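Protein CPn_0803/CP_1068/CPj0803/CpB0832 (Chlamydophila pneumoniae, PDB 3Q9D) is of unknown function but is a coiled-coil-containing chlamydial protein that probably serves at the needle tip of the type III secretion system. Local coordinates at residues G56-I61 and Q75-N80. Sequence-based numbering, arbitrary orientation.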
loop_
_atom_site.group_PDB
_atom_site.type_symbol
_atom_site.label_atom_id
_atom_site.label_comp_id
_atom_site.label_asym_id
_atom_site.label_seq_id
_atom_site.Cartn_x
_atom_site.Cartn_y
_atom_site.Cartn_z
ATOM N N GLY A 56 -18.816 -7.723 -22.696
ATOM C CA GLY A 56 -18.026 -6.497 -22.617
ATOM C C GLY A 56 -17.998 -5.933 -21.201
ATOM O O GLY A 56 -16.954 -5.532 -20.705
ATOM N N ASN A 57 -19.153 -5.896 -20.545
ATOM C CA ASN A 57 -19.231 -5.414 -19.169
ATOM C C ASN A 57 -18.444 -6.276 -18.160
ATOM O O ASN A 57 -17.780 -5.761 -17.258
ATOM C CB ASN A 57 -20.710 -5.266 -18.771
ATOM C CG ASN A 57 -21.346 -4.043 -19.410
ATOM O OD1 ASN A 57 -20.736 -2.977 -19.421
ATOM N ND2 ASN A 57 -22.552 -4.187 -19.956
ATOM N N LEU A 58 -18.489 -7.588 -18.339
ATOM C CA LEU A 58 -17.725 -8.481 -17.487
ATOM C C LEU A 58 -16.231 -8.344 -17.786
ATOM O O LEU A 58 -15.416 -8.303 -16.864
ATOM C CB LEU A 58 -18.184 -9.925 -17.651
ATOM C CG LEU A 58 -19.607 -10.227 -17.170
ATOM C CD1 LEU A 58 -20.045 -11.616 -17.615
ATOM C CD2 LEU A 58 -19.756 -10.082 -15.663
ATOM N N LYS A 59 -15.863 -8.304 -19.063
ATOM C CA LYS A 59 -14.460 -8.064 -19.387
ATOM C C LYS A 59 -13.961 -6.800 -18.698
ATOM O O LYS A 59 -12.843 -6.763 -18.208
ATOM C CB LYS A 59 -14.245 -7.933 -20.895
ATOM C CG LYS A 59 -14.249 -9.300 -21.629
ATOM C CD LYS A 59 -14.070 -9.089 -23.140
ATOM C CE LYS A 59 -13.927 -10.447 -23.865
ATOM N NZ LYS A 59 -12.674 -11.174 -23.418
ATOM N N ARG A 60 -14.778 -5.753 -18.687
ATOM C CA ARG A 60 -14.392 -4.493 -18.052
ATOM C C ARG A 60 -14.147 -4.660 -16.556
ATOM O O ARG A 60 -13.110 -4.250 -16.025
ATOM C CB ARG A 60 -15.475 -3.430 -18.281
ATOM C CG ARG A 60 -15.109 -2.041 -17.754
ATOM C CD ARG A 60 -16.045 -0.952 -18.314
ATOM N NE ARG A 60 -16.373 -1.174 -19.723
ATOM C CZ ARG A 60 -17.559 -1.596 -20.146
ATOM N NH1 ARG A 60 -17.784 -1.784 -21.434
ATOM N NH2 ARG A 60 -18.521 -1.825 -19.271
ATOM N N ILE A 61 -15.104 -5.257 -15.853
ATOM C CA ILE A 61 -14.935 -5.316 -14.408
ATOM C C ILE A 61 -13.785 -6.231 -14.013
ATOM O O ILE A 61 -13.135 -5.978 -13.009
ATOM C CB ILE A 61 -16.224 -5.700 -13.644
ATOM C CG1 ILE A 61 -16.596 -7.160 -13.895
ATOM C CG2 ILE A 61 -17.385 -4.776 -14.015
ATOM C CD1 ILE A 61 -17.877 -7.567 -13.180
ATOM N N GLN A 75 -22.851 -8.448 -9.627
ATOM C CA GLN A 75 -24.304 -8.553 -9.467
ATOM C C GLN A 75 -24.994 -7.364 -10.101
ATOM O O GLN A 75 -26.028 -7.503 -10.722
ATOM C CB GLN A 75 -24.677 -8.610 -7.980
ATOM C CG GLN A 75 -24.232 -9.892 -7.286
ATOM C CD GLN A 75 -24.650 -9.893 -5.829
ATOM O OE1 GLN A 75 -24.254 -9.013 -5.068
ATOM N NE2 GLN A 75 -25.487 -10.855 -5.447
ATOM N N ASN A 76 -24.422 -6.183 -9.929
ATOM C CA ASN A 76 -25.016 -4.961 -10.496
ATOM C C ASN A 76 -25.056 -5.010 -12.032
ATOM O O ASN A 76 -26.039 -4.605 -12.644
ATOM C CB ASN A 76 -24.247 -3.729 -10.020
ATOM C CG ASN A 76 -24.836 -2.431 -10.550
ATOM O OD1 ASN A 76 -25.964 -2.082 -10.217
ATOM N ND2 ASN A 76 -24.080 -1.721 -11.383
ATOM N N VAL A 77 -23.994 -5.540 -12.635
ATOM C CA VAL A 77 -23.936 -5.770 -14.079
ATOM C C VAL A 77 -25.038 -6.722 -14.538
ATOM O O VAL A 77 -25.724 -6.471 -15.530
ATOM C CB VAL A 77 -22.551 -6.349 -14.481
ATOM C CG1 VAL A 77 -22.598 -6.988 -15.880
ATOM C CG2 VAL A 77 -21.490 -5.235 -14.425
ATOM N N VAL A 78 -25.226 -7.814 -13.805
ATOM C CA VAL A 78 -26.293 -8.744 -14.159
ATOM C C VAL A 78 -27.679 -8.097 -14.027
ATOM O O VAL A 78 -28.515 -8.218 -14.927
ATOM C CB VAL A 78 -26.220 -10.048 -13.336
ATOM C CG1 VAL A 78 -27.446 -10.927 -13.640
ATOM C CG2 VAL A 78 -24.932 -10.818 -13.677
ATOM N N PHE A 79 -27.918 -7.400 -12.922
ATOM C CA PHE A 79 -29.211 -6.762 -12.732
ATOM C C PHE A 79 -29.469 -5.708 -13.809
ATOM O O PHE A 79 -30.568 -5.639 -14.359
ATOM C CB PHE A 79 -29.348 -6.196 -11.315
ATOM C CG PHE A 79 -29.588 -7.258 -10.268
ATOM C CD1 PHE A 79 -30.613 -8.184 -10.426
ATOM C CD2 PHE A 79 -28.782 -7.341 -9.138
ATOM C CE1 PHE A 79 -30.837 -9.175 -9.469
ATOM C CE2 PHE A 79 -29.003 -8.317 -8.171
ATOM C CZ PHE A 79 -30.029 -9.242 -8.344
ATOM N N ASN A 80 -28.447 -4.920 -14.135
ATOM C CA ASN A 80 -28.569 -3.918 -15.201
ATOM C C ASN A 80 -28.949 -4.583 -16.513
ATOM O O ASN A 80 -29.824 -4.114 -17.227
ATOM C CB ASN A 80 -27.260 -3.116 -15.382
ATOM C CG ASN A 80 -27.054 -2.079 -14.289
ATOM O OD1 ASN A 80 -27.965 -1.799 -13.514
ATOM N ND2 ASN A 80 -25.857 -1.490 -14.236
#
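Val77 of helix 70-82 pushes its two methyls between Asn57, Leu58 and Ile61 of helix 48-61, and this one side chain makes every close contact across the pair. CG1 of Val77 lies 3.9 Å from CB of Asn57, so the asparagine meets it with its aliphatic carbon rather than its amide. The same CG1 is 4.2 Å from CD2 of Leu58, whose end bends in toward the valine. The other methyl, CG2 of Val77, lies 4.2 Å from CG2 of Ile61 in the conformer given, one of two modelled for the isoleucine, and there the two side chains cross at a slant. CG1 of Val77 stands opposite the backbone N (chi1 163°) and faces Asn57 and Leu58, while CG2, opposite the carbonyl carbon, is left for Ile61.

No polar bond crosses between the two segments. Within helix 48-61, Arg60 NH2 lies a doubtfully short 2.5 Å from Asn57 OD1; Arg60 is modelled in two conformers, and the link may be partial.

The axes of segments 56-61 and 75-80 run antiparallel at 165°, as neighbours in a helical bundle, and come within 10.4 Å at their closest. Leu58 continues inward to Phe74, Leu96 of helix 86-98 and Phe120 of helix 107-133, and Ile61 also packs on Phe74. On another side, Lys59 NZ forms a salt bridge with Glu119 of its own chain and a hydrogen bond to Ala118 O of the second subunit.

With just 151 Å² buried, the segments' direct association rests on van der Waals and hydrophobic contact around a single valine.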